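PDB 6CMK: zinc chaperone AztD from Citrobacter koseri, which acts as a periplasmic zinc chaperone, binding zinc at two high-affinity sites and one weaker one and handing a single zinc ion directly to the solute-binding protein AztC. Local coordinates for residues I96-I107 against A397-H405. Sequence-based numbering, arbitrary orientation.
With ZN (zinc ion), chain I.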
# COMPACT_ATOMS: atom_id res chain seq x y z
N ILE B 96 -13.15 5.50 8.01
CA ILE B 96 -12.52 5.59 6.69
C ILE B 96 -11.72 4.32 6.47
O ILE B 96 -10.84 4.00 7.26
CB ILE B 96 -11.62 6.83 6.56
CG1 ILE B 96 -12.43 8.11 6.77
CG2 ILE B 96 -10.96 6.83 5.18
CD1 ILE B 96 -11.60 9.39 6.83
N ALA B 97 -12.03 3.61 5.39
CA ALA B 97 -11.31 2.40 5.05
C ALA B 97 -11.20 2.31 3.54
O ALA B 97 -11.99 2.89 2.80
CB ALA B 97 -11.99 1.16 5.63
N PHE B 98 -10.18 1.57 3.09
CA PHE B 98 -9.88 1.47 1.67
C PHE B 98 -9.83 0.02 1.20
O PHE B 98 -9.63 -0.91 1.98
CB PHE B 98 -8.55 2.14 1.34
CG PHE B 98 -8.55 3.61 1.62
CD1 PHE B 98 -9.09 4.51 0.71
CD2 PHE B 98 -8.02 4.10 2.81
CE1 PHE B 98 -9.08 5.88 0.95
CE2 PHE B 98 -8.01 5.46 3.06
CZ PHE B 98 -8.55 6.35 2.15
N HIS B 99 -10.04 -0.13 -0.11
CA HIS B 99 -9.81 -1.38 -0.81
C HIS B 99 -8.79 -1.14 -1.92
O HIS B 99 -8.96 -0.22 -2.72
CB HIS B 99 -11.10 -1.94 -1.40
CG HIS B 99 -12.16 -2.21 -0.38
ND1 HIS B 99 -12.12 -3.30 0.46
CD2 HIS B 99 -13.29 -1.53 -0.07
CE1 HIS B 99 -13.17 -3.28 1.25
NE2 HIS B 99 -13.90 -2.22 0.95
N ASP B 100 -7.76 -1.98 -1.96
CA ASP B 100 -6.64 -1.87 -2.91
C ASP B 100 -7.00 -2.64 -4.17
O ASP B 100 -6.92 -3.87 -4.20
CB ASP B 100 -5.37 -2.42 -2.26
CG ASP B 100 -4.14 -2.29 -3.15
OD1 ASP B 100 -4.28 -1.91 -4.33
OD2 ASP B 100 -3.03 -2.58 -2.65
N HIS B 101 -7.36 -1.92 -5.23
CA HIS B 101 -7.83 -2.53 -6.47
C HIS B 101 -6.85 -2.33 -7.63
O HIS B 101 -7.26 -2.27 -8.79
CB HIS B 101 -9.22 -2.02 -6.80
CG HIS B 101 -10.29 -2.63 -5.94
ND1 HIS B 101 -11.62 -2.30 -6.02
CD2 HIS B 101 -10.20 -3.59 -4.98
CE1 HIS B 101 -12.31 -3.02 -5.15
NE2 HIS B 101 -11.47 -3.81 -4.51
N GLY B 102 -5.56 -2.26 -7.32
CA GLY B 102 -4.53 -2.24 -8.34
C GLY B 102 -4.37 -0.88 -8.98
O GLY B 102 -3.61 -0.04 -8.49
N ASP B 103 -5.11 -0.63 -10.06
CA ASP B 103 -5.03 0.66 -10.74
C ASP B 103 -5.87 1.72 -10.05
O ASP B 103 -5.73 2.91 -10.39
CB ASP B 103 -5.46 0.52 -12.20
CG ASP B 103 -6.93 0.18 -12.34
OD1 ASP B 103 -7.76 1.12 -12.36
OD2 ASP B 103 -7.27 -1.02 -12.44
N HIS B 104 -6.71 1.34 -9.10
CA HIS B 104 -7.54 2.29 -8.38
C HIS B 104 -7.75 1.79 -6.96
O HIS B 104 -7.42 0.64 -6.63
CB HIS B 104 -8.89 2.50 -9.08
CG HIS B 104 -9.67 1.23 -9.28
ND1 HIS B 104 -9.28 0.26 -10.17
CD2 HIS B 104 -10.80 0.78 -8.69
CE1 HIS B 104 -10.14 -0.74 -10.13
NE2 HIS B 104 -11.08 -0.45 -9.24
N ALA B 105 -8.29 2.66 -6.12
CA ALA B 105 -8.67 2.31 -4.76
C ALA B 105 -10.12 2.74 -4.56
O ALA B 105 -10.57 3.72 -5.16
CB ALA B 105 -7.77 2.98 -3.72
N ASP B 106 -10.83 1.98 -3.75
CA ASP B 106 -12.16 2.33 -3.28
C ASP B 106 -12.06 2.88 -1.87
O ASP B 106 -11.23 2.42 -1.08
CB ASP B 106 -13.09 1.12 -3.27
CG ASP B 106 -13.43 0.62 -4.66
OD1 ASP B 106 -12.91 1.19 -5.64
OD2 ASP B 106 -14.23 -0.34 -4.75
N ILE B 107 -12.90 3.85 -1.55
CA ILE B 107 -12.96 4.41 -0.20
C ILE B 107 -14.35 4.17 0.39
O ILE B 107 -15.36 4.47 -0.25
CB ILE B 107 -12.59 5.91 -0.18
CG1 ILE B 107 -12.50 6.42 1.26
CG2 ILE B 107 -13.59 6.74 -0.99
CD1 ILE B 107 -12.03 7.88 1.38
N ALA B 397 -4.05 11.41 12.58
CA ALA B 397 -4.85 11.65 11.39
C ALA B 397 -4.87 10.41 10.51
O ALA B 397 -3.85 9.73 10.38
CB ALA B 397 -4.29 12.82 10.57
N VAL B 398 -6.01 10.15 9.88
CA VAL B 398 -6.13 9.08 8.88
C VAL B 398 -6.84 9.64 7.66
O VAL B 398 -7.51 10.67 7.71
CB VAL B 398 -6.89 7.84 9.41
CG1 VAL B 398 -6.22 7.28 10.66
CG2 VAL B 398 -8.36 8.15 9.67
N GLY B 399 -6.72 8.92 6.55
CA GLY B 399 -7.51 9.27 5.38
C GLY B 399 -6.73 9.10 4.10
O GLY B 399 -5.63 8.55 4.07
N GLY B 400 -7.33 9.60 3.03
CA GLY B 400 -6.85 9.45 1.66
C GLY B 400 -7.99 9.73 0.69
O GLY B 400 -8.91 10.49 1.00
N SER B 401 -7.95 9.09 -0.47
CA SER B 401 -9.06 9.26 -1.41
C SER B 401 -9.28 7.96 -2.18
O SER B 401 -8.40 7.10 -2.26
CB SER B 401 -8.81 10.43 -2.37
OG SER B 401 -7.89 10.09 -3.39
N GLY B 402 -10.48 7.83 -2.72
CA GLY B 402 -10.80 6.64 -3.48
C GLY B 402 -12.06 6.84 -4.28
O GLY B 402 -12.72 7.88 -4.20
N LYS B 403 -12.41 5.82 -5.05
CA LYS B 403 -13.66 5.84 -5.78
C LYS B 403 -14.81 5.38 -4.91
O LYS B 403 -14.65 4.60 -3.97
CB LYS B 403 -13.58 4.94 -7.02
CG LYS B 403 -12.58 5.44 -8.04
CD LYS B 403 -12.68 4.67 -9.35
CE LYS B 403 -12.28 5.55 -10.51
NZ LYS B 403 -12.30 4.83 -11.82
N VAL B 404 -15.99 5.90 -5.24
CA VAL B 404 -17.26 5.43 -4.70
C VAL B 404 -18.13 5.10 -5.90
O VAL B 404 -18.38 5.96 -6.75
CB VAL B 404 -17.92 6.49 -3.81
CG1 VAL B 404 -19.27 5.99 -3.29
CG2 VAL B 404 -17.00 6.83 -2.64
N HIS B 405 -18.55 3.84 -6.00
CA HIS B 405 -19.26 3.38 -7.19
C HIS B 405 -20.76 3.61 -7.05
O HIS B 405 -21.47 3.77 -8.05
CB HIS B 405 -18.96 1.90 -7.46
CG HIS B 405 -17.51 1.60 -7.63
ND1 HIS B 405 -16.84 1.82 -8.82
CD2 HIS B 405 -16.60 1.09 -6.77
CE1 HIS B 405 -15.57 1.46 -8.68
NE2 HIS B 405 -15.40 1.02 -7.45
ZN ZN I . -12.84 -0.35 -7.21
O HOH W 1 -16.32 2.80 -2.15
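Asp106 and His405 meet beside a zinc ion, where the end of the ordered chain closes over the hairpin of 96-107. With CG beside its backbone N (chi1 -69°), Asp106 brings OD1 to 2.2 Å from the metal. The imidazoles stand farther off, each with the zinc in its ring plane: His101 ND1 at 2.6 Å, His104 NE2 at 2.7 Å and His405 NE2 at a long 2.9 Å. His405 NE2 also comes within 3.1 Å of Asp106 OD1 from above the carboxylate plane, ring and carboxylate 66° apart; NE2 can face the metal or carry a proton, not both. His104 has two conformers and a second zinc close by, which suggests alternative arrangements.

Behind the site, a single beta bridge pairs Asp106 with Lys403 although the strands run at 102°: Lys403 N donates to Ala105 O (2.8 Å), and Ile107 N to Lys403 O (3.1 Å). Ile107 CG2 rests on the Gly402 backbone and against Val404 CG2. Bare glycine backbone lets Phe98 CZ approach Gly400 CA to 3.6 Å. Strand 392-403 also pairs with strand 32-42, the "Velcro" closure of a beta propeller, and the contact ties that blade to the next. High-affinity site 2 thus draws on the last ordered residue, just before a disordered His-rich tail; its long imidazole distances are consistent with a loosely held or partly occupied zinc, possibly suited to transfer.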